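Local coordinates for hypothetical protein (Parabacteroides merdae, PDB 4OO3) that probably acts as an NAD(P)-dependent oxidoreductase that joins a Rossmann fold to a C-terminal oxidoreductase domain, its substrate not established, at residues L226-A231 with M423-Y428; T150-I155 with D417-N422; S117-A122 with T220-D225. All coordinates share one frame; numbering follows the deposited sequence.

Contact 1: L226-A231 with M423-Y428; sequences LVQWEA and MLAKYY
The flat amide end of Gln228 lies against the methyl of Ala425 and reaches the backbone of Lys426, one residue on. Which end of the amide is oxygen is doubtful. Within 423-428, CD of Lys426 sits over the centre of one face of the Tyr427 ring, 4.3 Å above its plane. The hydroxyl of that ring is hydrogen-bonded to Asp147. The contact pairs helix 220-231 with helix 419-439, the last helix of the chain. Both are helices of the C-terminal oxidoreductase domain. The two backbones stay apart: CA of Gln228 and CA of Lys426 are 8.1 Å from each other. Gln228 spans the gap because its chain runs straight out beyond CG (chi2 180°). All three touching residues are buried, though the two segments bury a modest 110 Å² between them. The Lys426 side chain crosses that of Gln228 at about a right angle. CG of Lys426 is anti to the backbone N (chi1 -174°), and bends at chi2 and chi3 carry the chain away from Gln228. NZ of Lys426 ends in a salt bridge with Asp147, in strand 145-147.

Contact 2: T150-I155 with D417-N422; sequences TERNEI and DWEVPN
Arg152 and Glu419 carry the charged part of this contact. NH1 of Arg152 gives a hydrogen bond of 2.9 Å to OE2 of Glu419, with an angle of 154° at the hydrogen. OE2 lies almost in the guanidinium plane. The donor comes in on the syn side of OE2 but 33° out of the carboxylate plane. A second bond, from NH2 of Arg152 to OE1 of Glu419, is weak at 3.5 Å. The salt bridge is therefore lopsided. Arg152 NH2 also pairs with Asp225, and Glu419 OE2 with the hydroxyl of Tyr146. This makes a partly buried charge cluster, with Arg152 held between Glu419 and Asp225.

One water adds to the polar network. It accepts from NH2 of Arg152 at 3.2 Å and lies 2.7 Å from OE1 of Glu419.

In the aromatic part, NH1 of Arg152 comes to the edge of the Trp418 ring, 3.6 Å from CH2 of Trp418. The ring and guanidinium planes are 53° apart. Arg152 reaches this spot with a chain extended from CG to NE. CG of Glu419 rests on a face of the Trp418 ring, toward its rim.

The cluster ties the loop after strand 145-147, the last of the Rossmann sheet, to helices 419-439 and 220-231 of the C-terminal domain. Trp229 of helix 220-231 packs on Arg152.

Contact 3: S117-A122 with T220-D225; sequences SDKPMA and TTHLVD
CD of Lys119 lies over one face of the His222 imidazole, and this is the tight part of the contact. CD of Lys119 is 3.2 Å from NE2 of His222 and 3.5 Å from CE1 of the same ring. CG of Lys119 follows at 3.7 Å from CE1 of His222. The lysine gets there by setting CG between its backbone N and carbonyl carbon (chi1 45°) and bending at chi2 and chi3, so that it crosses the histidine at about a right angle. NZ of Lys119 goes on to a salt bridge with Asp218. Lys119 and His222 are also the partly exposed side of the contact. Cutting His222 back to an alanine is likely to take away the ring face under the middle methylenes of Lys119 and leave them less well fixed, even with the Asp218 bridge still holding the end.

The buried side is looser. CB of Lys119 meets CG2 of Thr221 at 3.7 Å, and CB of Pro120 stands 3.8 Å from OG1 of Thr221. The peptide bond before Pro120 is cis. This Asp-Lys-Pro stretch of loop resembles the Glu-Lys-Pro motif of Gfo/Idh/MocA-like oxidoreductases, where it lies near the nicotinamide.

The loop follows strand 114-117 and leads to helix 125-140. Helix 419-439 packs beside both segments through Lys426 and Tyr427, while Leu223 turns to strand 297-306.

How the contacts relate
From the N terminus, the first segment met is 117-122, in the Rossmann part. Contact 3 closes the loop from there to 220-225. Contact 2 opens inside that loop, at 150-155, and closes far later at 417-422, so contacts 2 and 3 cross. Contact 1 opens at 226-231, directly after contact 3 has closed, and ends at 423-428, directly after contact 2. It therefore crosses contact 2 and follows contact 3 in series. Contact 3 ties the loop after strand 114-117 to helix 220-231. Contact 2 ties the loop after the neighbouring strand 145-147 to helix 419-439. Contact 1 ties these two helices together.

Contact 1: L226-A231 with M423-Y428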
ATOM      1  N   LEU A 226      -0.459  -4.257   7.247  1.00 28.00           N
ATOM      2  CA  LEU A 226      -1.303  -3.849   8.363  1.00 29.23           C
ATOM      3  C   LEU A 226      -1.343  -4.901   9.468  1.00 30.36           C
ATOM      4  O   LEU A 226      -1.268  -4.535  10.641  1.00 31.37           O
ATOM      5  CB  LEU A 226      -2.727  -3.503   7.920  1.00 29.45           C
ATOM      6  CG  LEU A 226      -2.934  -2.150   7.257  1.00 29.54           C
ATOM      7  CD1 LEU A 226      -4.424  -1.887   7.120  1.00 31.41           C
ATOM      8  CD2 LEU A 226      -2.262  -1.020   8.023  1.00 30.32           C
ATOM      9  N   VAL A 227      -1.452  -6.192   9.126  1.00 29.10           N
ATOM     10  CA  VAL A 227      -1.527  -7.203  10.197  1.00 29.06           C
ATOM     11  C   VAL A 227      -0.230  -7.205  11.023  1.00 29.07           C
ATOM     12  O   VAL A 227      -0.293  -7.286  12.239  1.00 29.35           O
ATOM     13  CB  VAL A 227      -2.055  -8.630   9.791  1.00 28.56           C
ATOM     14  CG1 VAL A 227      -2.543  -8.710   8.357  1.00 28.29           C
ATOM     15  CG2 VAL A 227      -1.081  -9.750  10.142  1.00 27.48           C
ATOM     16  N   GLN A 228       0.919  -7.057  10.370  1.00 31.18           N
ATOM     17  CA  GLN A 228       2.204  -6.879  11.067  1.00 30.67           C
ATOM     18  C   GLN A 228       2.218  -5.613  11.929  1.00 30.84           C
ATOM     19  O   GLN A 228       2.565  -5.645  13.106  1.00 29.89           O
ATOM     20  CB  GLN A 228       3.357  -6.795  10.057  1.00 30.77           C
ATOM     21  CG  GLN A 228       3.580  -8.062   9.242  1.00 32.06           C
ATOM     22  CD  GLN A 228       4.724  -7.949   8.242  1.00 33.21           C
ATOM     23  OE1 GLN A 228       5.265  -6.856   7.981  1.00 31.32           O
ATOM     24  NE2 GLN A 228       5.099  -9.085   7.668  1.00 31.70           N
ATOM     25  N   TRP A 229       1.834  -4.499  11.320  1.00 30.60           N
ATOM     26  CA  TRP A 229       1.976  -3.187  11.935  1.00 31.02           C
ATOM     27  C   TRP A 229       0.960  -2.933  13.064  1.00 32.45           C
ATOM     28  O   TRP A 229       1.302  -2.364  14.108  1.00 29.91           O
ATOM     29  CB  TRP A 229       1.867  -2.122  10.841  1.00 31.37           C
ATOM     30  CG  TRP A 229       2.274  -0.772  11.260  1.00 31.19           C
ATOM     31  CD1 TRP A 229       3.550  -0.286  11.370  1.00 33.18           C
ATOM     32  CD2 TRP A 229       1.407   0.292  11.622  1.00 31.05           C
ATOM     33  NE1 TRP A 229       3.523   1.021  11.783  1.00 30.59           N
ATOM     34  CE2 TRP A 229       2.217   1.399  11.951  1.00 31.73           C
ATOM     35  CE3 TRP A 229       0.018   0.420  11.708  1.00 31.68           C
ATOM     36  CZ2 TRP A 229       1.682   2.612  12.357  1.00 31.78           C
ATOM     37  CZ3 TRP A 229      -0.508   1.626  12.112  1.00 32.51           C
ATOM     38  CH2 TRP A 229       0.321   2.707  12.429  1.00 31.36           C
ATOM     39  N   GLU A 230      -0.282  -3.359  12.864  1.00 33.31           N
ATOM     40  CA  GLU A 230      -1.311  -3.207  13.894  1.00 34.93           C
ATOM     41  C   GLU A 230      -1.189  -4.239  15.016  1.00 33.47           C
ATOM     42  O   GLU A 230      -1.307  -3.900  16.189  1.00 35.93           O
ATOM     43  CB  GLU A 230      -2.701  -3.327  13.285  1.00 34.63           C
ATOM     44  CG  GLU A 230      -3.084  -2.197  12.349  1.00 36.03           C
ATOM     45  CD  GLU A 230      -4.302  -2.536  11.512  1.00 35.52           C
ATOM     46  OE1 GLU A 230      -4.664  -3.723  11.425  1.00 38.90           O
ATOM     47  OE2 GLU A 230      -4.901  -1.621  10.928  1.00 40.80           O
ATOM     48  N   ALA A 231      -0.966  -5.495  14.647  1.00 34.83           N
ATOM     49  CA  ALA A 231      -1.101  -6.613  15.582  1.00 36.13           C
ATOM     50  C   ALA A 231       0.212  -7.026  16.228  1.00 38.61           C
ATOM     51  O   ALA A 231       0.206  -7.727  17.240  1.00 41.19           O
ATOM     52  CB  ALA A 231      -1.742  -7.801  14.885  1.00 37.68           C
HETATM   53  N   MSE A 423       9.438  -5.564   5.794  1.00 24.12           N
HETATM   54  CA  MSE A 423       9.145  -5.436   4.361  1.00 23.97           C
HETATM   55  C   MSE A 423       9.404  -6.776   3.702  1.00 25.48           C
HETATM   56  O   MSE A 423       8.581  -7.274   2.924  1.00 26.06           O
HETATM   57  CB  MSE A 423       9.964  -4.328   3.689  1.00 22.67           C
HETATM   58  CG  MSE A 423       9.417  -2.941   4.020  1.00 20.64           C
HETATM   59 SE   MSE A 423      10.356  -1.537   3.013  0.75 17.69          SE
HETATM   60  CE  MSE A 423      11.987  -1.355   4.096  1.00 19.92           C
ATOM     61  N   LEU A 424      10.533  -7.394   4.031  1.00 26.90           N
ATOM     62  CA  LEU A 424      10.843  -8.726   3.521  1.00 28.22           C
ATOM     63  C   LEU A 424       9.830  -9.786   3.962  1.00 28.67           C
ATOM     64  O   LEU A 424       9.406 -10.599   3.150  1.00 29.31           O
ATOM     65  CB  LEU A 424      12.248  -9.146   3.935  1.00 30.91           C
ATOM     66  CG  LEU A 424      13.390  -8.465   3.182  1.00 31.09           C
ATOM     67  CD1 LEU A 424      14.716  -8.900   3.786  1.00 31.84           C
ATOM     68  CD2 LEU A 424      13.328  -8.797   1.696  1.00 32.21           C
ATOM     69  N   ALA A 425       9.432  -9.781   5.234  1.00 29.27           N
ATOM     70  CA  ALA A 425       8.426 -10.742   5.708  1.00 30.34           C
ATOM     71  C   ALA A 425       7.114 -10.568   4.959  1.00 30.10           C
ATOM     72  O   ALA A 425       6.448 -11.545   4.617  1.00 32.41           O
ATOM     73  CB  ALA A 425       8.203 -10.608   7.209  1.00 30.59           C
ATOM     74  N   LYS A 426       6.778  -9.312   4.688  1.00 28.31           N
ATOM     75  CA  LYS A 426       5.568  -8.954   3.978  1.00 27.06           C
ATOM     76  C   LYS A 426       5.585  -9.547   2.580  1.00 26.61           C
ATOM     77  O   LYS A 426       4.640 -10.232   2.178  1.00 26.65           O
ATOM     78  CB  LYS A 426       5.486  -7.432   3.887  1.00 26.78           C
ATOM     79  CG  LYS A 426       4.212  -6.875   3.291  1.00 27.71           C
ATOM     80  CD  LYS A 426       4.473  -5.622   2.465  1.00 29.60           C
ATOM     81  CE  LYS A 426       5.263  -4.571   3.213  1.00 29.98           C
ATOM     82  NZ  LYS A 426       5.616  -3.396   2.389  1.00 27.55           N
ATOM     83  N   TYR A 427       6.657  -9.264   1.842  1.00 25.54           N
ATOM     84  CA  TYR A 427       6.799  -9.734   0.466  1.00 26.81           C
ATOM     85  C   TYR A 427       7.013 -11.244   0.381  1.00 28.29           C
ATOM     86  O   TYR A 427       6.594 -11.874  -0.597  1.00 29.37           O
ATOM     87  CB  TYR A 427       7.916  -8.975  -0.270  1.00 26.39           C
ATOM     88  CG  TYR A 427       7.522  -7.565  -0.607  1.00 25.18           C
ATOM     89  CD1 TYR A 427       6.503  -7.320  -1.514  1.00 26.66           C
ATOM     90  CD2 TYR A 427       8.151  -6.474  -0.010  1.00 24.76           C
ATOM     91  CE1 TYR A 427       6.110  -6.031  -1.812  1.00 26.58           C
ATOM     92  CE2 TYR A 427       7.771  -5.183  -0.306  1.00 24.17           C
ATOM     93  CZ  TYR A 427       6.747  -4.971  -1.208  1.00 24.98           C
ATOM     94  OH  TYR A 427       6.359  -3.697  -1.527  1.00 23.02           O
ATOM     95  N   TYR A 428       7.646 -11.832   1.395  1.00 28.81           N
ATOM     96  CA  TYR A 428       7.715 -13.290   1.479  1.00 29.56           C
ATOM     97  C   TYR A 428       6.303 -13.864   1.540  1.00 30.27           C
ATOM     98  O   TYR A 428       5.982 -14.823   0.833  1.00 30.65           O
ATOM     99  CB  TYR A 428       8.505 -13.755   2.706  1.00 30.36           C
ATOM    100  CG  TYR A 428       8.463 -15.259   2.891  1.00 31.63           C
ATOM    101  CD1 TYR A 428       9.283 -16.093   2.142  1.00 33.64           C
ATOM    102  CD2 TYR A 428       7.588 -15.844   3.793  1.00 33.81           C
ATOM    103  CE1 TYR A 428       9.245 -17.470   2.296  1.00 35.34           C
ATOM    104  CE2 TYR A 428       7.540 -17.223   3.957  1.00 35.96           C
ATOM    105  CZ  TYR A 428       8.369 -18.029   3.204  1.00 37.22           C
ATOM    106  OH  TYR A 428       8.316 -19.397   3.362  1.00 41.40           O
TER

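Contact 2: T150-I155 with D417-N422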
ATOM      1  N   THR A 150       0.830   3.548   2.808  1.00 29.42           N
ATOM      2  CA  THR A 150      -0.021   4.681   3.175  1.00 30.44           C
ATOM      3  C   THR A 150      -1.029   4.400   4.306  1.00 31.45           C
ATOM      4  O   THR A 150      -1.344   5.291   5.092  1.00 31.09           O
ATOM      5  CB  THR A 150      -0.792   5.179   1.941  1.00 29.49           C
ATOM      6  OG1 THR A 150      -1.411   4.065   1.283  1.00 27.88           O
ATOM      7  CG2 THR A 150       0.148   5.869   0.965  1.00 27.65           C
ATOM      8  N   GLU A 151      -1.507   3.163   4.398  1.00 31.91           N
ATOM      9  CA  GLU A 151      -2.634   2.832   5.279  1.00 33.30           C
ATOM     10  C   GLU A 151      -2.269   2.847   6.754  1.00 31.66           C
ATOM     11  O   GLU A 151      -3.152   2.869   7.614  1.00 30.07           O
ATOM     12  CB  GLU A 151      -3.230   1.474   4.895  1.00 35.40           C
ATOM     13  CG  GLU A 151      -3.654   1.401   3.438  1.00 38.10           C
ATOM     14  CD  GLU A 151      -4.458   2.621   3.015  1.00 43.68           C
ATOM     15  OE1 GLU A 151      -5.545   2.838   3.603  1.00 45.09           O
ATOM     16  OE2 GLU A 151      -3.996   3.367   2.119  1.00 41.25           O
ATOM     17  N   ARG A 152      -0.971   2.846   7.041  1.00 29.17           N
ATOM     18  CA  ARG A 152      -0.478   3.066   8.391  1.00 27.93           C
ATOM     19  C   ARG A 152      -0.891   4.420   8.954  1.00 29.63           C
ATOM     20  O   ARG A 152      -0.939   4.606  10.169  1.00 29.17           O
ATOM     21  CB  ARG A 152       1.039   3.026   8.389  1.00 26.37           C
ATOM     22  CG  ARG A 152       1.628   1.691   8.012  1.00 26.55           C
ATOM     23  CD  ARG A 152       3.131   1.780   8.114  1.00 27.85           C
ATOM     24  NE  ARG A 152       3.782   0.539   7.731  1.00 27.11           N
ATOM     25  CZ  ARG A 152       5.095   0.387   7.669  1.00 28.98           C
ATOM     26  NH1 ARG A 152       5.896   1.407   7.944  1.00 29.13           N
ATOM     27  NH2 ARG A 152       5.611  -0.783   7.320  1.00 31.83           N
ATOM     28  N   ASN A 153      -1.139   5.376   8.064  1.00 31.17           N
ATOM     29  CA  ASN A 153      -1.415   6.749   8.455  1.00 31.89           C
ATOM     30  C   ASN A 153      -2.900   7.057   8.525  1.00 33.98           C
ATOM     31  O   ASN A 153      -3.285   8.132   8.969  1.00 35.70           O
ATOM     32  CB  ASN A 153      -0.730   7.689   7.477  1.00 32.67           C
ATOM     33  CG  ASN A 153       0.779   7.513   7.474  1.00 32.53           C
ATOM     34  OD1 ASN A 153       1.387   7.323   8.522  1.00 31.57           O
ATOM     35  ND2 ASN A 153       1.389   7.577   6.302  1.00 33.22           N
ATOM     36  N   GLU A 154      -3.724   6.106   8.088  1.00 33.40           N
ATOM     37  CA  GLU A 154      -5.166   6.261   8.107  1.00 34.14           C
ATOM     38  C   GLU A 154      -5.680   6.090   9.540  1.00 34.59           C
ATOM     39  O   GLU A 154      -5.212   5.228  10.286  1.00 35.48           O
ATOM     40  CB  GLU A 154      -5.806   5.265   7.140  1.00 35.61           C
ATOM     41  CG  GLU A 154      -7.314   5.378   7.019  1.00 39.00           C
ATOM     42  CD  GLU A 154      -8.030   4.698   8.167  1.00 40.93           C
ATOM     43  OE1 GLU A 154      -7.605   3.580   8.548  1.00 40.51           O
ATOM     44  OE2 GLU A 154      -9.002   5.290   8.702  1.00 40.84           O
ATOM     45  N   ILE A 155      -6.646   6.924   9.910  1.00 33.25           N
ATOM     46  CA  ILE A 155      -7.031   7.108  11.314  1.00 33.01           C
ATOM     47  C   ILE A 155      -7.597   5.859  12.011  1.00 32.54           C
ATOM     48  O   ILE A 155      -7.205   5.571  13.139  1.00 31.85           O
ATOM     49  CB  ILE A 155      -7.977   8.335  11.490  1.00 32.09           C
ATOM     50  CG1 ILE A 155      -8.285   8.600  12.970  1.00 32.86           C
ATOM     51  CG2 ILE A 155      -9.270   8.155  10.706  1.00 34.09           C
ATOM     52  CD1 ILE A 155      -7.065   8.862  13.826  1.00 33.21           C
ATOM     53  N   ASP A 417      14.803  -0.361  13.172  1.00 42.44           N
ATOM     54  CA  ASP A 417      15.101  -1.798  13.196  1.00 46.44           C
ATOM     55  C   ASP A 417      14.174  -2.685  12.385  1.00 41.19           C
ATOM     56  O   ASP A 417      14.621  -3.497  11.577  1.00 39.73           O
ATOM     57  CB  ASP A 417      15.048  -2.307  14.647  1.00 53.47           C
ATOM     58  CG  ASP A 417      16.297  -1.981  15.436  1.00 64.87           C
ATOM     59  OD1 ASP A 417      17.173  -1.239  14.927  1.00 70.40           O
ATOM     60  OD2 ASP A 417      16.399  -2.480  16.579  1.00 76.91           O
ATOM     61  N   TRP A 418      12.881  -2.542  12.639  1.00 35.62           N
ATOM     62  CA  TRP A 418      11.889  -3.501  12.153  1.00 33.04           C
ATOM     63  C   TRP A 418      11.537  -3.361  10.666  1.00 30.76           C
ATOM     64  O   TRP A 418      10.999  -4.297  10.079  1.00 31.55           O
ATOM     65  CB  TRP A 418      10.615  -3.419  13.013  1.00 31.52           C
ATOM     66  CG  TRP A 418      10.072  -2.021  13.170  1.00 31.17           C
ATOM     67  CD1 TRP A 418      10.367  -1.138  14.172  1.00 31.09           C
ATOM     68  CD2 TRP A 418       9.166  -1.342  12.292  1.00 28.45           C
ATOM     69  NE1 TRP A 418       9.696   0.041  13.974  1.00 29.95           N
ATOM     70  CE2 TRP A 418       8.945  -0.058  12.833  1.00 28.53           C
ATOM     71  CE3 TRP A 418       8.508  -1.698  11.108  1.00 30.22           C
ATOM     72  CZ2 TRP A 418       8.097   0.876  12.231  1.00 27.32           C
ATOM     73  CZ3 TRP A 418       7.664  -0.770  10.507  1.00 26.98           C
ATOM     74  CH2 TRP A 418       7.468   0.504  11.073  1.00 27.99           C
ATOM     75  N   GLU A 419      11.854  -2.221  10.054  1.00 30.39           N
ATOM     76  CA  GLU A 419      11.333  -1.899   8.714  1.00 29.48           C
ATOM     77  C   GLU A 419      11.792  -2.845   7.593  1.00 28.33           C
ATOM     78  O   GLU A 419      10.959  -3.380   6.866  1.00 27.85           O
ATOM     79  CB  GLU A 419      11.626  -0.439   8.343  1.00 29.44           C
ATOM     80  CG  GLU A 419      10.639   0.555   8.953  1.00 29.98           C
ATOM     81  CD  GLU A 419       9.387   0.765   8.113  1.00 30.62           C
ATOM     82  OE1 GLU A 419       9.012  -0.129   7.320  1.00 34.57           O
ATOM     83  OE2 GLU A 419       8.767   1.844   8.228  1.00 31.05           O
ATOM     84  N   VAL A 420      13.099  -3.046   7.446  1.00 27.98           N
ATOM     85  CA  VAL A 420      13.609  -3.897   6.376  1.00 28.52           C
ATOM     86  C   VAL A 420      13.189  -5.351   6.579  1.00 29.03           C
ATOM     87  O   VAL A 420      12.578  -5.944   5.681  1.00 30.19           O
ATOM     88  CB  VAL A 420      15.137  -3.780   6.215  1.00 32.69           C
ATOM     89  CG1 VAL A 420      15.673  -4.859   5.274  1.00 32.87           C
ATOM     90  CG2 VAL A 420      15.501  -2.394   5.704  1.00 31.63           C
ATOM     91  N   PRO A 421      13.480  -5.930   7.756  1.00 29.33           N
ATOM     92  CA  PRO A 421      13.035  -7.318   7.926  1.00 29.96           C
ATOM     93  C   PRO A 421      11.520  -7.504   7.720  1.00 27.86           C
ATOM     94  O   PRO A 421      11.110  -8.507   7.155  1.00 26.73           O
ATOM     95  CB  PRO A 421      13.468  -7.674   9.358  1.00 30.09           C
ATOM     96  CG  PRO A 421      13.836  -6.389  10.014  1.00 30.74           C
ATOM     97  CD  PRO A 421      14.213  -5.429   8.932  1.00 30.31           C
ATOM     98  N   ASN A 422      10.712  -6.537   8.146  1.00 27.25           N
ATOM     99  CA  ASN A 422       9.253  -6.634   7.991  1.00 26.18           C
ATOM    100  C   ASN A 422       8.739  -6.389   6.574  1.00 25.20           C
ATOM    101  O   ASN A 422       7.709  -6.962   6.194  1.00 27.48           O
ATOM    102  CB  ASN A 422       8.537  -5.726   8.992  1.00 26.18           C
ATOM    103  CG  ASN A 422       8.772  -6.160  10.433  1.00 26.72           C
ATOM    104  OD1 ASN A 422       9.478  -7.138  10.697  1.00 26.28           O
ATOM    105  ND2 ASN A 422       8.174  -5.441  11.370  1.00 26.99           N
TER
HETATM  106  O   HOH W   1       8.188  -2.741   7.535  1.00 29.38           O

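Contact 3: S117-A122 with T220-D225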
ATOM      1  N   SER A 117      10.097   3.387  -3.571  1.00 29.55           N
ATOM      2  CA  SER A 117       9.261   2.707  -4.546  1.00 28.48           C
ATOM      3  C   SER A 117       7.869   2.528  -3.994  1.00 29.67           C
ATOM      4  O   SER A 117       7.693   2.211  -2.823  1.00 32.03           O
ATOM      5  CB  SER A 117       9.847   1.336  -4.874  1.00 28.45           C
ATOM      6  OG  SER A 117       8.936   0.565  -5.641  1.00 27.73           O
ATOM      7  N   ASP A 118       6.875   2.719  -4.845  1.00 29.69           N
ATOM      8  CA  ASP A 118       5.538   2.270  -4.535  1.00 28.14           C
ATOM      9  C   ASP A 118       5.541   0.743  -4.395  1.00 28.64           C
ATOM     10  O   ASP A 118       6.441   0.050  -4.884  1.00 27.30           O
ATOM     11  CB  ASP A 118       4.573   2.675  -5.646  1.00 29.71           C
ATOM     12  CG  ASP A 118       3.126   2.708  -5.182  1.00 31.78           C
ATOM     13  OD1 ASP A 118       2.865   2.470  -3.976  1.00 33.82           O
ATOM     14  OD2 ASP A 118       2.249   2.993  -6.025  1.00 30.40           O
ATOM     15  N   LYS A 119       4.543   0.223  -3.702  1.00 26.74           N
ATOM     16  CA  LYS A 119       4.291  -1.213  -3.701  1.00 29.89           C
ATOM     17  C   LYS A 119       3.758  -1.682  -5.060  1.00 30.34           C
ATOM     18  O   LYS A 119       3.252  -0.877  -5.844  1.00 30.74           O
ATOM     19  CB  LYS A 119       3.308  -1.589  -2.585  1.00 31.80           C
ATOM     20  CG  LYS A 119       2.085  -0.677  -2.450  1.00 34.08           C
ATOM     21  CD  LYS A 119       0.780  -1.330  -2.858  1.00 39.65           C
ATOM     22  CE  LYS A 119       0.630  -1.464  -4.355  1.00 40.72           C
ATOM     23  NZ  LYS A 119      -0.805  -1.520  -4.710  1.00 44.49           N
ATOM     24  N   PRO A 120       3.897  -2.984  -5.369  1.00 31.69           N
ATOM     25  CA  PRO A 120       4.698  -4.003  -4.703  1.00 28.41           C
ATOM     26  C   PRO A 120       6.101  -4.049  -5.296  1.00 29.13           C
ATOM     27  O   PRO A 120       6.251  -4.035  -6.523  1.00 27.75           O
ATOM     28  CB  PRO A 120       3.951  -5.298  -5.037  1.00 29.70           C
ATOM     29  CG  PRO A 120       3.326  -5.036  -6.358  1.00 29.04           C
ATOM     30  CD  PRO A 120       3.092  -3.556  -6.469  1.00 28.71           C
HETATM   31  N   MSE A 121       7.111  -4.116  -4.431  1.00 29.39           N
HETATM   32  CA  MSE A 121       8.523  -4.193  -4.856  1.00 27.09           C
HETATM   33  C   MSE A 121       8.914  -5.553  -5.359  1.00 28.66           C
HETATM   34  O   MSE A 121       9.996  -5.714  -5.916  1.00 32.42           O
HETATM   35  CB  MSE A 121       9.439  -3.770  -3.701  1.00 23.53           C
HETATM   36  CG  MSE A 121       9.183  -2.303  -3.365  1.00 21.75           C
HETATM   37 SE   MSE A 121      10.720  -1.550  -2.390  0.75 19.11          SE
HETATM   38  CE  MSE A 121      10.458  -2.578  -0.741  1.00 20.55           C
ATOM     39  N   ALA A 122       8.053  -6.548  -5.161  1.00 31.17           N
ATOM     40  CA  ALA A 122       8.218  -7.863  -5.791  1.00 32.04           C
ATOM     41  C   ALA A 122       6.846  -8.474  -6.054  1.00 31.62           C
ATOM     42  O   ALA A 122       5.950  -8.333  -5.218  1.00 31.51           O
ATOM     43  CB  ALA A 122       9.051  -8.786  -4.913  1.00 32.75           C
ATOM     44  N   THR A 220      -2.768  -6.740  -1.526  1.00 28.82           N
ATOM     45  CA  THR A 220      -2.504  -7.559  -0.327  1.00 27.17           C
ATOM     46  C   THR A 220      -1.266  -7.074   0.430  1.00 27.70           C
ATOM     47  O   THR A 220      -1.145  -7.267   1.644  1.00 28.80           O
ATOM     48  CB  THR A 220      -2.247  -9.043  -0.672  1.00 27.18           C
ATOM     49  OG1 THR A 220      -1.186  -9.128  -1.632  1.00 28.47           O
ATOM     50  CG2 THR A 220      -3.501  -9.716  -1.228  1.00 27.67           C
ATOM     51  N   THR A 221      -0.323  -6.494  -0.297  1.00 27.58           N
ATOM     52  CA  THR A 221       0.846  -5.869   0.317  1.00 28.56           C
ATOM     53  C   THR A 221       0.403  -4.973   1.477  1.00 27.49           C
ATOM     54  O   THR A 221       0.859  -5.148   2.598  1.00 26.69           O
ATOM     55  CB  THR A 221       1.644  -5.083  -0.740  1.00 29.72           C
ATOM     56  OG1 THR A 221       2.146  -6.004  -1.714  1.00 31.89           O
ATOM     57  CG2 THR A 221       2.821  -4.335  -0.132  1.00 34.64           C
ATOM     58  N   HIS A 222      -0.517  -4.048   1.206  1.00 28.49           N
ATOM     59  CA  HIS A 222      -1.074  -3.183   2.253  1.00 28.60           C
ATOM     60  C   HIS A 222      -1.662  -3.984   3.416  1.00 28.98           C
ATOM     61  O   HIS A 222      -1.456  -3.631   4.580  1.00 25.78           O
ATOM     62  CB  HIS A 222      -2.187  -2.293   1.705  1.00 27.73           C
ATOM     63  CG  HIS A 222      -1.732  -1.272   0.714  1.00 28.48           C
ATOM     64  ND1 HIS A 222      -0.662  -0.434   0.941  1.00 29.70           N
ATOM     65  CD2 HIS A 222      -2.225  -0.931  -0.500  1.00 30.71           C
ATOM     66  CE1 HIS A 222      -0.505   0.371  -0.095  1.00 30.95           C
ATOM     67  NE2 HIS A 222      -1.442   0.088  -0.984  1.00 32.81           N
ATOM     68  N   LEU A 223      -2.419  -5.039   3.105  1.00 27.53           N
ATOM     69  CA  LEU A 223      -3.158  -5.761   4.146  1.00 26.38           C
ATOM     70  C   LEU A 223      -2.202  -6.569   5.008  1.00 25.82           C
ATOM     71  O   LEU A 223      -2.307  -6.556   6.229  1.00 26.10           O
ATOM     72  CB  LEU A 223      -4.260  -6.646   3.549  1.00 27.37           C
ATOM     73  CG  LEU A 223      -5.306  -5.924   2.695  1.00 28.22           C
ATOM     74  CD1 LEU A 223      -6.375  -6.900   2.227  1.00 30.14           C
ATOM     75  CD2 LEU A 223      -5.942  -4.760   3.450  1.00 28.85           C
ATOM     76  N   VAL A 224      -1.248  -7.232   4.364  1.00 26.39           N
ATOM     77  CA  VAL A 224      -0.225  -7.996   5.067  1.00 26.34           C
ATOM     78  C   VAL A 224       0.600  -7.081   5.972  1.00 27.20           C
ATOM     79  O   VAL A 224       0.902  -7.443   7.117  1.00 28.83           O
ATOM     80  CB  VAL A 224       0.677  -8.765   4.071  1.00 27.08           C
ATOM     81  CG1 VAL A 224       1.966  -9.242   4.732  1.00 27.28           C
ATOM     82  CG2 VAL A 224      -0.084  -9.949   3.496  1.00 27.11           C
ATOM     83  N   ASP A 225       0.946  -5.899   5.458  1.00 25.84           N
ATOM     84  CA  ASP A 225       1.659  -4.889   6.231  1.00 24.76           C
ATOM     85  C   ASP A 225       0.846  -4.439   7.429  1.00 26.03           C
ATOM     86  O   ASP A 225       1.393  -4.259   8.505  1.00 25.42           O
ATOM     87  CB  ASP A 225       1.991  -3.663   5.378  1.00 24.87           C
ATOM     88  CG  ASP A 225       2.814  -2.625   6.143  1.00 26.28           C
ATOM     89  OD1 ASP A 225       3.969  -2.935   6.492  1.00 24.59           O
ATOM     90  OD2 ASP A 225       2.306  -1.506   6.401  1.00 25.26           O
TER